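Local coordinates for STAS/SEC14 domain-containing protein (Shewanella loihica PV-4, PDB 2Q3L) that is of unknown function but adopts a SpoIIAA-like STAS/SEC14 fold and may associate with membranes and bind a ligand, at residues I13-Q17 with D18-L22; H32-Y35 with E36-T39; L66-H69 with A70-D74; L75-G78 with L79-K83; Q97-A100 with T101-A104. All blocks are in the same frame, centred on the assembly; numbering follows the deposited sequence. Where two conformers were deposited one is given.

Contact 1: residues I13-Q17 with D18-L22; sequences IERSQ and DDFYL
Ile13-Ser16 and Asp19-Leu22 run antiparallel, with 143° between their N-to-C directions, and the hydrogen-bonded pair of Glu14 and Tyr21 is joined both ways by backbone bonds, Glu14 N reaching Tyr21 O at 2.8 Å. Ser16 and Asp19 form the other such pair: Ser16 N reaches Asp19 O at 2.9 Å, and Asp19 N returns a bond to Ser16 O. Glu14, Ser16 and Tyr21 share one face of the sheet, where the tyrosine ring does most of the touching. Its CG sits between the backbone N and the carbonyl carbon (chi1 62°), and this torsion lays the ring across the partner strand. Glu14 CB packs over the ring, a CH-pi contact 3.7 Å from the centroid. The carboxylate stands nearly upright to that ring, the planes 88° apart, and OE1 accepts from Tyr21 OH. That bond, 2.5 Å between Tyr21 OH and Glu14 OE1, is very short, and since Glu14 was modelled in two conformers its length is doubtful. Lys118 of helix 118-125 forms a salt bridge to the same carboxylate. Across the sheet, Ile13 CG1 meets Leu22 CD1 at 3.7 Å, and Arg15, fully extended, gives NE to Gln17 O at 3.0 Å. A beta hairpin with a two-residue loop results, closed by a type II' turn from Ser16 to Asp19 and joining the edge strand 7-16 to strand 19-30 in the sheet of the SpoIIAA-like fold.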
loop_
_atom_site.group_PDB
_atom_site.type_symbol
_atom_site.label_atom_id
_atom_site.label_comp_id
_atom_site.label_asym_id
_atom_site.label_seq_id
_atom_site.Cartn_x
_atom_site.Cartn_y
_atom_site.Cartn_z
ATOM N N ILE A 13 -6.609 -16.309 17.826
ATOM C CA ILE A 13 -6.525 -16.477 19.250
ATOM C C ILE A 13 -5.941 -17.863 19.434
ATOM O O ILE A 13 -6.473 -18.817 18.891
ATOM C CB ILE A 13 -7.842 -16.200 19.952
ATOM C CG1 ILE A 13 -8.133 -14.693 19.779
ATOM C CG2 ILE A 13 -7.716 -16.586 21.439
ATOM C CD1 ILE A 13 -9.533 -14.273 20.189
ATOM N N GLU A 14 -4.779 -17.924 20.103
ATOM C CA GLU A 14 -4.029 -19.158 20.329
ATOM C C GLU A 14 -4.009 -19.522 21.822
ATOM O O GLU A 14 -4.385 -18.734 22.690
ATOM C CB GLU A 14 -2.577 -19.060 19.761
ATOM C CG GLU A 14 -2.464 -19.022 18.201
ATOM C CD GLU A 14 -1.043 -19.299 17.599
ATOM O OE1 GLU A 14 0.023 -18.970 18.177
ATOM O OE2 GLU A 14 -1.005 -19.840 16.480
ATOM N N ARG A 15 -3.564 -20.735 22.097
ATOM C CA ARG A 15 -3.460 -21.254 23.451
ATOM C C ARG A 15 -2.045 -21.701 23.765
ATOM O O ARG A 15 -1.388 -22.238 22.904
ATOM C CB ARG A 15 -4.373 -22.453 23.528
ATOM C CG ARG A 15 -4.326 -23.246 24.756
ATOM C CD ARG A 15 -5.373 -24.303 24.606
ATOM N NE ARG A 15 -5.317 -25.261 25.692
ATOM C CZ ARG A 15 -6.278 -26.149 25.946
ATOM N NH1 ARG A 15 -7.385 -26.200 25.203
ATOM N NH2 ARG A 15 -6.143 -26.983 26.965
ATOM N N SER A 16 -1.612 -21.449 25.000
ATOM C CA SER A 16 -0.374 -21.974 25.563
ATOM C C SER A 16 -0.719 -22.520 26.951
ATOM O O SER A 16 -0.834 -21.770 27.929
ATOM C CB SER A 16 0.721 -20.914 25.675
ATOM O OG SER A 16 1.870 -21.535 26.243
ATOM N N GLN A 17 -0.880 -23.834 27.047
ATOM C CA GLN A 17 -1.229 -24.463 28.332
ATOM C C GLN A 17 -2.633 -24.025 28.725
ATOM O O GLN A 17 -3.544 -24.262 27.952
ATOM C CB GLN A 17 -0.158 -24.184 29.401
ATOM C CG GLN A 17 1.200 -24.797 29.019
ATOM C CD GLN A 17 2.312 -24.522 30.018
ATOM O OE1 GLN A 17 2.641 -25.387 30.841
ATOM N NE2 GLN A 17 2.904 -23.322 29.950
ATOM N N ASP A 18 -2.813 -23.360 29.863
ATOM C CA ASP A 18 -4.138 -22.889 30.299
ATOM C C ASP A 18 -4.424 -21.407 30.004
ATOM O O ASP A 18 -5.351 -20.832 30.579
ATOM C CB ASP A 18 -4.314 -23.134 31.801
ATOM C CG ASP A 18 -4.404 -24.603 32.151
ATOM O OD1 ASP A 18 -4.705 -25.428 31.258
ATOM O OD2 ASP A 18 -4.186 -24.933 33.344
ATOM N N ASP A 19 -3.654 -20.800 29.106
ATOM C CA ASP A 19 -3.814 -19.397 28.778
ATOM C C ASP A 19 -4.089 -19.199 27.291
ATOM O O ASP A 19 -3.531 -19.880 26.436
ATOM C CB ASP A 19 -2.545 -18.636 29.157
ATOM C CG ASP A 19 -2.157 -18.848 30.600
ATOM O OD1 ASP A 19 -2.905 -18.355 31.460
ATOM O OD2 ASP A 19 -1.113 -19.522 30.869
ATOM N N PHE A 20 -4.988 -18.279 26.999
ATOM C CA PHE A 20 -5.256 -17.876 25.637
ATOM C C PHE A 20 -4.466 -16.580 25.379
ATOM O O PHE A 20 -4.189 -15.834 26.301
ATOM C CB PHE A 20 -6.739 -17.665 25.372
ATOM C CG PHE A 20 -7.535 -18.930 25.303
ATOM C CD1 PHE A 20 -7.413 -19.787 24.200
ATOM C CD2 PHE A 20 -8.458 -19.251 26.309
ATOM C CE1 PHE A 20 -8.161 -20.967 24.110
ATOM C CE2 PHE A 20 -9.224 -20.438 26.225
ATOM C CZ PHE A 20 -9.056 -21.304 25.144
ATOM N N TYR A 21 -4.041 -16.350 24.143
ATOM C CA TYR A 21 -3.351 -15.119 23.811
ATOM C C TYR A 21 -3.747 -14.753 22.392
ATOM O O TYR A 21 -4.156 -15.609 21.602
ATOM C CB TYR A 21 -1.812 -15.224 23.966
ATOM C CG TYR A 21 -1.138 -16.235 23.071
ATOM C CD1 TYR A 21 -1.028 -17.578 23.456
ATOM C CD2 TYR A 21 -0.610 -15.867 21.850
ATOM C CE1 TYR A 21 -0.404 -18.523 22.624
ATOM C CE2 TYR A 21 0.009 -16.792 21.013
ATOM C CZ TYR A 21 0.109 -18.111 21.398
ATOM O OH TYR A 21 0.718 -19.018 20.550
ATOM N N LEU A 22 -3.633 -13.466 22.097
ATOM C CA LEU A 22 -3.957 -12.932 20.801
ATOM C C LEU A 22 -2.681 -13.001 19.973
ATOM O O LEU A 22 -1.620 -12.606 20.438
ATOM C CB LEU A 22 -4.501 -11.511 20.969
ATOM C CG LEU A 22 -5.071 -10.825 19.751
ATOM C CD1 LEU A 22 -6.171 -11.640 19.134
ATOM C CD2 LEU A 22 -5.544 -9.375 20.095
#

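Contact 2: residues H32-Y35 with E36-T39; sequences HEDY and EQMT
His32 and Glu36 meet one turn apart on helix 32-45, the helix of a beta-alpha-beta unit in this SpoIIAA-like fold. Glu36 CG lies over one face of the imidazole in a CH-pi contact, 4.0 Å from the centroid and displaced toward the rim. Beyond it the carboxylate is turned 34° from the ring plane. On another side of the helix, Tyr35 and Met38 (a selenomethionine) run alongside each other, and the bent chain of Met38 sets CE 3.9 Å from Tyr35 CD2. Farther out, His32 ND1 is hydrogen-bonded to Asp73 and the ring stacks on His69, both in helix 68-81, which would hold the ring as Glu36 meets it. Were His32 a glycine, the Asp73 carboxylate would probably lose this mate and the Glu36 chain its surface to lie on. Asp34 is tied to His7 and to the backbone N of Thr31, while Tyr35 OH binds a methylpentanediol, probably from the crystallisation liquor. Under the side chains, Glu36 N bonds to His32 O at 2.8 Å. One turn on, Thr39 OG1, anti to its own carbonyl carbon (chi1 -63°), bonds to Tyr35 O, though the modelled 2.5 Å between them is very short and doubtful; Tyr35 O also takes a weak bond from Thr39 N.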
loop_
_atom_site.group_PDB
_atom_site.type_symbol
_atom_site.label_atom_id
_atom_site.label_comp_id
_atom_site.label_asym_id
_atom_site.label_seq_id
_atom_site.Cartn_x
_atom_site.Cartn_y
_atom_site.Cartn_z
ATOM N N HIS A 32 -2.944 -0.397 3.945
ATOM C CA HIS A 32 -4.128 0.021 4.631
ATOM C C HIS A 32 -5.280 -1.020 4.516
ATOM O O HIS A 32 -6.043 -1.254 5.464
ATOM C CB HIS A 32 -4.539 1.361 4.039
ATOM C CG HIS A 32 -5.909 1.792 4.433
ATOM N ND1 HIS A 32 -6.237 2.132 5.734
ATOM C CD2 HIS A 32 -7.033 1.971 3.697
ATOM C CE1 HIS A 32 -7.506 2.491 5.779
ATOM N NE2 HIS A 32 -8.008 2.425 4.561
ATOM N N GLU A 33 -5.372 -1.654 3.356
ATOM C CA GLU A 33 -6.346 -2.695 3.101
ATOM C C GLU A 33 -6.092 -3.864 4.053
ATOM O O GLU A 33 -7.038 -4.459 4.511
ATOM C CB GLU A 33 -6.320 -3.150 1.651
ATOM C CG GLU A 33 -6.786 -2.066 0.636
ATOM C CD GLU A 33 -5.882 -0.768 0.528
ATOM O OE1 GLU A 33 -4.627 -0.843 0.701
ATOM O OE2 GLU A 33 -6.442 0.334 0.238
ATOM N N ASP A 34 -4.835 -4.143 4.394
ATOM C CA ASP A 34 -4.512 -5.212 5.361
ATOM C C ASP A 34 -5.026 -4.856 6.745
ATOM O O ASP A 34 -5.555 -5.742 7.418
ATOM C CB ASP A 34 -2.998 -5.531 5.410
ATOM C CG ASP A 34 -2.458 -6.043 4.080
ATOM O OD1 ASP A 34 -3.265 -6.516 3.246
ATOM O OD2 ASP A 34 -1.239 -5.934 3.860
ATOM N N TYR A 35 -4.830 -3.594 7.185
ATOM C CA TYR A 35 -5.350 -3.133 8.477
ATOM C C TYR A 35 -6.870 -3.133 8.484
ATOM O O TYR A 35 -7.485 -3.440 9.494
ATOM C CB TYR A 35 -4.760 -1.771 8.890
ATOM C CG TYR A 35 -3.398 -1.942 9.500
ATOM C CD1 TYR A 35 -2.252 -2.041 8.696
ATOM C CD2 TYR A 35 -3.258 -2.130 10.865
ATOM C CE1 TYR A 35 -0.955 -2.293 9.267
ATOM C CE2 TYR A 35 -1.980 -2.350 11.448
ATOM C CZ TYR A 35 -0.843 -2.434 10.630
ATOM O OH TYR A 35 0.384 -2.648 11.192
ATOM N N GLU A 36 -7.474 -2.758 7.372
ATOM C CA GLU A 36 -8.899 -2.849 7.243
ATOM C C GLU A 36 -9.445 -4.264 7.371
ATOM O O GLU A 36 -10.462 -4.430 7.981
ATOM C CB GLU A 36 -9.365 -2.286 5.889
ATOM C CG GLU A 36 -9.434 -0.821 5.857
ATOM C CD GLU A 36 -10.100 -0.336 4.589
ATOM O OE1 GLU A 36 -9.829 -0.931 3.517
ATOM O OE2 GLU A 36 -10.891 0.641 4.675
ATOM N N GLN A 37 -8.811 -5.255 6.743
ATOM C CA GLN A 37 -9.247 -6.646 6.851
ATOM C C GLN A 37 -9.146 -7.193 8.276
ATOM O O GLN A 37 -9.957 -7.996 8.722
ATOM C CB GLN A 37 -8.393 -7.576 5.998
ATOM C CG GLN A 37 -8.605 -7.529 4.500
ATOM C CD GLN A 37 -7.596 -8.445 3.746
ATOM O OE1 GLN A 37 -7.198 -9.527 4.235
ATOM N NE2 GLN A 37 -7.174 -7.991 2.563
HETATM N N MSE A 38 -8.141 -6.745 8.986
HETATM C CA MSE A 38 -7.849 -7.253 10.334
HETATM C C MSE A 38 -8.627 -6.573 11.473
HETATM O O MSE A 38 -8.747 -7.124 12.581
HETATM C CB MSE A 38 -6.312 -7.110 10.531
HETATM C CG MSE A 38 -5.749 -7.577 11.874
HETATM SE SE MSE A 38 -5.763 -6.097 13.162
HETATM C CE MSE A 38 -4.007 -5.314 12.910
ATOM N N THR A 39 -9.087 -5.347 11.221
ATOM C CA THR A 39 -9.644 -4.517 12.280
ATOM C C THR A 39 -10.922 -5.067 12.939
ATOM O O THR A 39 -11.008 -5.029 14.161
ATOM C CB THR A 39 -9.761 -3.046 11.847
ATOM O OG1 THR A 39 -8.433 -2.540 11.589
ATOM C CG2 THR A 39 -10.416 -2.200 12.929
#

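Contact 3: residues L66-H69 with A70-D74; sequences LSLH and AAWDD
Leu68 and Trp72 are brought together by different first torsions: CG of Leu68 is anti to the backbone N (chi1 175°), whereas CG of Trp72 is anti to the carbonyl carbon (chi1 -67°), and the leucine branch ends up over the indole. CD1 of Leu68 stands above one face of the six-membered ring, 4.1 Å from its centroid, with Trp72 CZ2 the nearest ring atom to CD1 at 3.6 Å. The backbone O of Leu68 lies over the indole too, offset toward the rim, and it accepts Trp72 N at 3.2 Å. Leu68 and Trp72 of the second subunit pack on the same pair, which places it at the dimer interface. With a serine in place of Leu68, the indole is likely to lose the CD1 contact of its own subunit's leucine, and packing against the second subunit would be lost with it. All this belongs to the first turns of helix 68-81, which follows strand 54-66 in a beta-alpha-beta unit. Ser67 is the N-cap: its OG accepts Ala70 N at 3.0 Å, although the position of that hydroxyl is less certain, and its backbone O takes Ala71 N at 2.9 Å. Leu66, just ahead of the cap, folds back along the helix, and its CD2 touches Ala71 CA at 3.7 Å and Asp74 CB at 4.0 Å. On another side of the helix the Asp73 carboxylate, its OD2 engaged by His32, crosses the His69 ring obliquely, the ring and carboxylate planes 31° apart. Asp74 OD1, by contrast, is hydrogen-bonded to a methylpentanediol molecule, probably from the crystallisation liquor.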
loop_
_atom_site.group_PDB
_atom_site.type_symbol
_atom_site.label_atom_id
_atom_site.label_comp_id
_atom_site.label_asym_id
_atom_site.label_seq_id
_atom_site.Cartn_x
_atom_site.Cartn_y
_atom_site.Cartn_z
ATOM N N LEU A 66 5.714 -1.158 6.632
ATOM C CA LEU A 66 4.357 -0.640 6.540
ATOM C C LEU A 66 4.270 0.489 5.521
ATOM O O LEU A 66 5.142 1.327 5.491
ATOM C CB LEU A 66 3.888 -0.097 7.892
ATOM C CG LEU A 66 3.398 -1.076 8.975
ATOM C CD1 LEU A 66 4.511 -1.938 9.510
ATOM C CD2 LEU A 66 2.778 -0.309 10.081
ATOM N N SER A 67 3.206 0.548 4.739
ATOM C CA SER A 67 2.988 1.716 3.890
ATOM C C SER A 67 2.746 2.882 4.829
ATOM O O SER A 67 2.545 2.698 6.038
ATOM C CB SER A 67 1.768 1.566 2.986
ATOM O OG SER A 67 0.526 1.579 3.727
ATOM N N LEU A 68 2.733 4.077 4.264
ATOM C CA LEU A 68 2.534 5.284 5.043
ATOM C C LEU A 68 1.160 5.255 5.695
ATOM O O LEU A 68 1.019 5.489 6.913
ATOM C CB LEU A 68 2.707 6.517 4.134
ATOM C CG LEU A 68 2.441 7.917 4.699
ATOM C CD1 LEU A 68 3.258 8.180 5.961
ATOM C CD2 LEU A 68 2.696 8.970 3.618
ATOM N N HIS A 69 0.141 4.952 4.887
ATOM C CA HIS A 69 -1.226 4.875 5.392
ATOM C C HIS A 69 -1.322 3.779 6.474
ATOM O O HIS A 69 -1.949 3.998 7.499
ATOM C CB HIS A 69 -2.196 4.606 4.246
ATOM C CG HIS A 69 -3.633 4.900 4.547
ATOM N ND1 HIS A 69 -4.589 4.979 3.547
ATOM C CD2 HIS A 69 -4.276 5.194 5.709
ATOM C CE1 HIS A 69 -5.755 5.294 4.087
ATOM N NE2 HIS A 69 -5.586 5.451 5.389
ATOM N N ALA A 70 -0.703 2.612 6.242
ATOM C CA ALA A 70 -0.696 1.524 7.200
ATOM C C ALA A 70 -0.070 1.930 8.540
ATOM O O ALA A 70 -0.600 1.573 9.592
ATOM C CB ALA A 70 -0.009 0.323 6.658
ATOM N N ALA A 71 1.028 2.689 8.505
ATOM C CA ALA A 71 1.640 3.176 9.732
ATOM C C ALA A 71 0.660 4.036 10.543
ATOM O O ALA A 71 0.652 4.004 11.764
ATOM C CB ALA A 71 2.891 3.959 9.420
ATOM N N TRP A 72 -0.143 4.835 9.866
ATOM C CA TRP A 72 -1.161 5.610 10.541
ATOM C C TRP A 72 -2.273 4.752 11.130
ATOM O O TRP A 72 -2.721 5.055 12.223
ATOM C CB TRP A 72 -1.722 6.683 9.618
ATOM C CG TRP A 72 -0.715 7.725 9.295
ATOM C CD1 TRP A 72 0.340 8.148 10.099
ATOM C CD2 TRP A 72 -0.693 8.561 8.152
ATOM N NE1 TRP A 72 1.025 9.147 9.492
ATOM C CE2 TRP A 72 0.418 9.437 8.299
ATOM C CE3 TRP A 72 -1.516 8.695 7.034
ATOM C CZ2 TRP A 72 0.733 10.401 7.364
ATOM C CZ3 TRP A 72 -1.196 9.664 6.094
ATOM C CH2 TRP A 72 -0.081 10.496 6.263
ATOM N N ASP A 73 -2.717 3.717 10.389
ATOM C CA ASP A 73 -3.720 2.750 10.867
ATOM C C ASP A 73 -3.199 2.077 12.134
ATOM O O ASP A 73 -3.936 1.868 13.095
ATOM C CB ASP A 73 -3.984 1.607 9.829
ATOM C CG ASP A 73 -4.742 2.072 8.605
ATOM O OD1 ASP A 73 -5.614 2.924 8.757
ATOM O OD2 ASP A 73 -4.492 1.571 7.493
ATOM N N ASP A 74 -1.939 1.655 12.085
ATOM C CA ASP A 74 -1.309 1.031 13.233
ATOM C C ASP A 74 -1.312 1.929 14.474
ATOM O O ASP A 74 -1.640 1.503 15.565
ATOM C CB ASP A 74 0.103 0.685 12.871
ATOM C CG ASP A 74 0.760 -0.205 13.907
ATOM O OD1 ASP A 74 0.158 -1.240 14.218
ATOM O OD2 ASP A 74 1.877 0.108 14.378
#

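Contact 4: residues L75-G78 with L79-K83; sequences LKLG and LKHGK
Lys80 lies against Lys76, one helical turn back, and can be traced outward from its backbone. Lys80 CB sits 3.3 Å from Lys76 O, the carbonyl that also receives the N of Lys80. Lys80 CG comes closer to that oxygen, 3.0 Å from Lys76 O, because it stands anti to its own carbonyl carbon and beside its backbone N (chi1 -65°), on the side of the preceding turn. From here the chain is extended: Lys80 CD passes 4.0 Å from Lys76 CG, and Lys80 CE comes to 3.5 Å from Lys76 CE. At the tip, Lys80 NZ is 3.6 Å from Lys76 NZ, and its still closer approach to Lys76 CE is too tight to be trusted in detail. Two ammonium groups so near each other would be expected to repel, so the modelled placement of the two ends is doubtful. On other sides of the helix the partners are apolar or mixed. Leu79 CD1 meets Leu75 CG at 4.1 Å, crossing it at a slant. Leu77 puts CD2 at the edge of the His81 imidazole, in its plane, 4.0 Å from His81 CD2, while the rest of Leu77 packs on Tyr35, Met38, Thr39 and Leu42 of helix 32-45. Gly82 N bonds to Gly78 O at 2.9 Å, and a beta carbon on Gly82 would collide with that oxygen, which suits a glycine here. Leu77 turned to helix 32-45, with Lys76 and Lys80 turned outward, is what a surface helix packed on one side gives, here the later turns of helix 68-81 in the beta-alpha-beta unit leading to strand 85-91.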
loop_
_atom_site.group_PDB
_atom_site.type_symbol
_atom_site.label_atom_id
_atom_site.label_comp_id
_atom_site.label_asym_id
_atom_site.label_seq_id
_atom_site.Cartn_x
_atom_site.Cartn_y
_atom_site.Cartn_z
ATOM N N LEU A 75 -0.931 3.183 14.317
ATOM C CA LEU A 75 -0.923 4.110 15.445
ATOM C C LEU A 75 -2.328 4.342 15.986
ATOM O O LEU A 75 -2.525 4.438 17.199
ATOM C CB LEU A 75 -0.256 5.424 15.062
ATOM C CG LEU A 75 -0.184 6.546 16.092
ATOM C CD1 LEU A 75 0.491 6.041 17.372
ATOM C CD2 LEU A 75 0.569 7.693 15.465
ATOM N N LYS A 76 -3.289 4.444 15.077
ATOM C CA LYS A 76 -4.722 4.604 15.430
ATOM C C LYS A 76 -5.221 3.419 16.253
ATOM O O LYS A 76 -5.917 3.600 17.245
ATOM C CB LYS A 76 -5.530 4.757 14.175
ATOM C CG LYS A 76 -7.009 4.613 14.359
ATOM C CD LYS A 76 -7.749 4.932 13.064
ATOM C CE LYS A 76 -9.292 5.087 13.350
ATOM N NZ LYS A 76 -10.164 5.899 12.389
ATOM N N LEU A 77 -4.851 2.200 15.851
ATOM C CA LEU A 77 -5.194 1.023 16.622
ATOM C C LEU A 77 -4.494 1.064 17.981
ATOM O O LEU A 77 -5.122 0.758 18.975
ATOM C CB LEU A 77 -4.901 -0.289 15.861
ATOM C CG LEU A 77 -5.806 -0.498 14.644
ATOM C CD1 LEU A 77 -5.476 -1.771 13.931
ATOM C CD2 LEU A 77 -7.269 -0.466 15.010
ATOM N N GLY A 78 -3.239 1.493 18.063
ATOM C CA GLY A 78 -2.572 1.597 19.376
ATOM C C GLY A 78 -3.216 2.596 20.341
ATOM O O GLY A 78 -3.374 2.331 21.555
ATOM N N LEU A 79 -3.610 3.748 19.808
ATOM C CA LEU A 79 -4.254 4.782 20.592
ATOM C C LEU A 79 -5.607 4.313 21.074
ATOM O O LEU A 79 -6.036 4.648 22.211
ATOM C CB LEU A 79 -4.393 6.047 19.767
ATOM C CG LEU A 79 -3.090 6.824 19.563
ATOM C CD1 LEU A 79 -3.261 7.799 18.427
ATOM C CD2 LEU A 79 -2.701 7.542 20.844
ATOM N N LYS A 80 -6.255 3.499 20.241
ATOM C CA LYS A 80 -7.622 3.002 20.559
ATOM C C LYS A 80 -7.676 1.794 21.442
ATOM O O LYS A 80 -8.563 1.723 22.282
ATOM C CB LYS A 80 -8.375 2.685 19.306
ATOM C CG LYS A 80 -8.612 4.008 18.506
ATOM C CD LYS A 80 -9.486 3.730 17.312
ATOM C CE LYS A 80 -10.109 4.976 16.784
ATOM N NZ LYS A 80 -10.978 4.611 15.664
ATOM N N HIS A 81 -6.715 0.873 21.302
ATOM C CA HIS A 81 -6.774 -0.411 22.055
ATOM C C HIS A 81 -5.607 -0.757 22.900
ATOM O O HIS A 81 -5.708 -1.710 23.691
ATOM C CB HIS A 81 -6.992 -1.584 21.058
ATOM C CG HIS A 81 -8.155 -1.374 20.141
ATOM N ND1 HIS A 81 -9.462 -1.409 20.585
ATOM C CD2 HIS A 81 -8.209 -1.060 18.823
ATOM C CE1 HIS A 81 -10.270 -1.126 19.574
ATOM N NE2 HIS A 81 -9.540 -0.925 18.492
ATOM N N GLY A 82 -4.519 0.004 22.787
ATOM C CA GLY A 82 -3.279 -0.375 23.415
ATOM C C GLY A 82 -3.299 -0.495 24.906
ATOM O O GLY A 82 -2.595 -1.335 25.483
ATOM N N LYS A 83 -4.091 0.359 25.553
ATOM C CA LYS A 83 -4.149 0.388 27.024
ATOM C C LYS A 83 -4.717 -0.954 27.565
ATOM O O LYS A 83 -4.496 -1.298 28.715
ATOM C CB LYS A 83 -4.979 1.629 27.474
ATOM C CG LYS A 83 -5.000 1.975 28.976
ATOM C CD LYS A 83 -3.606 2.309 29.527
ATOM C CE LYS A 83 -3.570 2.622 31.067
ATOM N NZ LYS A 83 -4.375 3.840 31.456
#

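Contact 5: residues Q97-A100 with T101-A104; sequences QEWA and TRVA
Thr101 gives two bonds to Gln97 O, one turn back: its backbone N at 3.1 Å and its hydroxyl OG1 at 2.8 Å, arriving from opposite faces of the carbonyl plane. The hydroxyl is put there by the first torsion (chi1 -62°), which sets OG1 beside the backbone N. Thr101 N also makes a weak bond to Glu98 O, whose main donor is Arg102 N at 3.1 Å. Val103 N bonds to Trp99 O and Ala104 N to Ala100 O, both at 3.0 Å. The side-chain OE1 of Gln97 is satisfied by Gln93 N. Arg102, bent at its third torsion, brings NH2 to the edge of the Trp99 indole, 3.8 Å from Trp99 CD1, with the two planes 80° apart. Arg102 NE stays 4.5 Å from Glu98 OE2, beyond a salt bridge. Val103 CG2 rests over one face of the same indole, 3.9 Å from the centroid of the six-membered ring, in a CH-pi contact. Farther along, Ala104 O accepts Thr108 OG1. Helix 95-107, the connection between strands 85-91 and 111-115 in a beta-alpha-beta unit, thus carries Asn105 and runs on to Thr108 and Gly110, which complete the sodium site.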
loop_
_atom_site.group_PDB
_atom_site.type_symbol
_atom_site.label_atom_id
_atom_site.label_comp_id
_atom_site.label_asym_id
_atom_site.label_seq_id
_atom_site.Cartn_x
_atom_site.Cartn_y
_atom_site.Cartn_z
ATOM N N GLN A 97 15.700 -4.851 15.312
ATOM C CA GLN A 97 14.291 -5.053 15.671
ATOM C C GLN A 97 14.104 -5.073 17.186
ATOM O O GLN A 97 13.001 -4.745 17.677
ATOM C CB GLN A 97 13.705 -6.357 15.086
ATOM C CG GLN A 97 13.410 -6.322 13.600
ATOM C CD GLN A 97 12.743 -7.588 13.101
ATOM O OE1 GLN A 97 12.655 -8.575 13.789
ATOM N NE2 GLN A 97 12.265 -7.545 11.897
ATOM N N GLU A 98 15.137 -5.525 17.913
ATOM C CA GLU A 98 15.092 -5.548 19.371
ATOM C C GLU A 98 15.051 -4.106 19.834
ATOM O O GLU A 98 14.211 -3.717 20.616
ATOM C CB GLU A 98 16.302 -6.262 19.980
ATOM C CG GLU A 98 16.228 -6.295 21.519
ATOM C CD GLU A 98 17.435 -6.919 22.171
ATOM O OE1 GLU A 98 18.450 -7.171 21.476
ATOM O OE2 GLU A 98 17.353 -7.160 23.393
ATOM N N TRP A 99 15.921 -3.297 19.290
ATOM C CA TRP A 99 15.953 -1.886 19.602
ATOM C C TRP A 99 14.612 -1.202 19.312
ATOM O O TRP A 99 14.102 -0.499 20.157
ATOM C CB TRP A 99 17.106 -1.219 18.839
ATOM C CG TRP A 99 17.117 0.225 18.993
ATOM C CD1 TRP A 99 17.660 0.925 20.017
ATOM C CD2 TRP A 99 16.543 1.183 18.103
ATOM N NE1 TRP A 99 17.464 2.264 19.819
ATOM C CE2 TRP A 99 16.772 2.447 18.654
ATOM C CE3 TRP A 99 15.871 1.091 16.885
ATOM C CZ2 TRP A 99 16.356 3.614 18.033
ATOM C CZ3 TRP A 99 15.432 2.246 16.281
ATOM C CH2 TRP A 99 15.676 3.490 16.851
ATOM N N ALA A 100 14.035 -1.433 18.146
ATOM C CA ALA A 100 12.715 -0.875 17.799
ATOM C C ALA A 100 11.608 -1.314 18.749
ATOM O O ALA A 100 10.636 -0.613 18.920
ATOM C CB ALA A 100 12.325 -1.257 16.377
ATOM N N THR A 101 11.748 -2.497 19.332
ATOM C CA THR A 101 10.782 -3.020 20.307
ATOM C C THR A 101 10.903 -2.242 21.623
ATOM O O THR A 101 9.895 -1.954 22.260
ATOM C CB THR A 101 11.006 -4.543 20.525
ATOM O OG1 THR A 101 10.775 -5.226 19.281
ATOM C CG2 THR A 101 10.036 -5.092 21.522
ATOM N N ARG A 102 12.147 -1.914 21.999
ATOM C CA ARG A 102 12.472 -1.124 23.184
ATOM C C ARG A 102 11.969 0.308 23.033
ATOM O O ARG A 102 11.471 0.906 23.994
ATOM C CB ARG A 102 13.971 -1.177 23.480
ATOM C CG ARG A 102 14.369 -2.569 23.968
ATOM C CD ARG A 102 15.794 -2.670 24.592
ATOM N NE ARG A 102 16.871 -2.715 23.608
ATOM C CZ ARG A 102 17.728 -1.729 23.316
ATOM N NH1 ARG A 102 17.677 -0.547 23.934
ATOM N NH2 ARG A 102 18.663 -1.933 22.386
ATOM N N VAL A 103 12.078 0.852 21.832
ATOM C CA VAL A 103 11.504 2.158 21.543
ATOM C C VAL A 103 9.982 2.069 21.665
ATOM O O VAL A 103 9.353 2.890 22.358
ATOM C CB VAL A 103 11.915 2.639 20.158
ATOM C CG1 VAL A 103 11.131 3.862 19.749
ATOM C CG2 VAL A 103 13.395 2.933 20.129
ATOM N N ALA A 104 9.352 1.073 21.035
ATOM C CA ALA A 104 7.890 0.947 21.194
ATOM C C ALA A 104 7.471 0.817 22.669
ATOM O O ALA A 104 6.401 1.305 23.073
ATOM C CB ALA A 104 7.399 -0.254 20.486
#

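Overall arrangement
The five contacts come in order along the chain, beginning with the hairpin of contact 1 and then passing through the helices that connect the strands of the mixed sheet. Contacts 2 and 3, their centres about 10 Å apart, join helices 32-45 and 68-81 directly, and both touch the second subunit. Contact 4 continues helix 68-81 and meets contact 2 through Leu77. Contacts 1 and 5 touch none of the others; contact 5, on helix 95-107, lies about 23 Å from contact 2 between centres and on the opposite side of the chain's centre. Contacts 2 to 4 thus form one connected helical layer, whose beginning lies at the dimer interface.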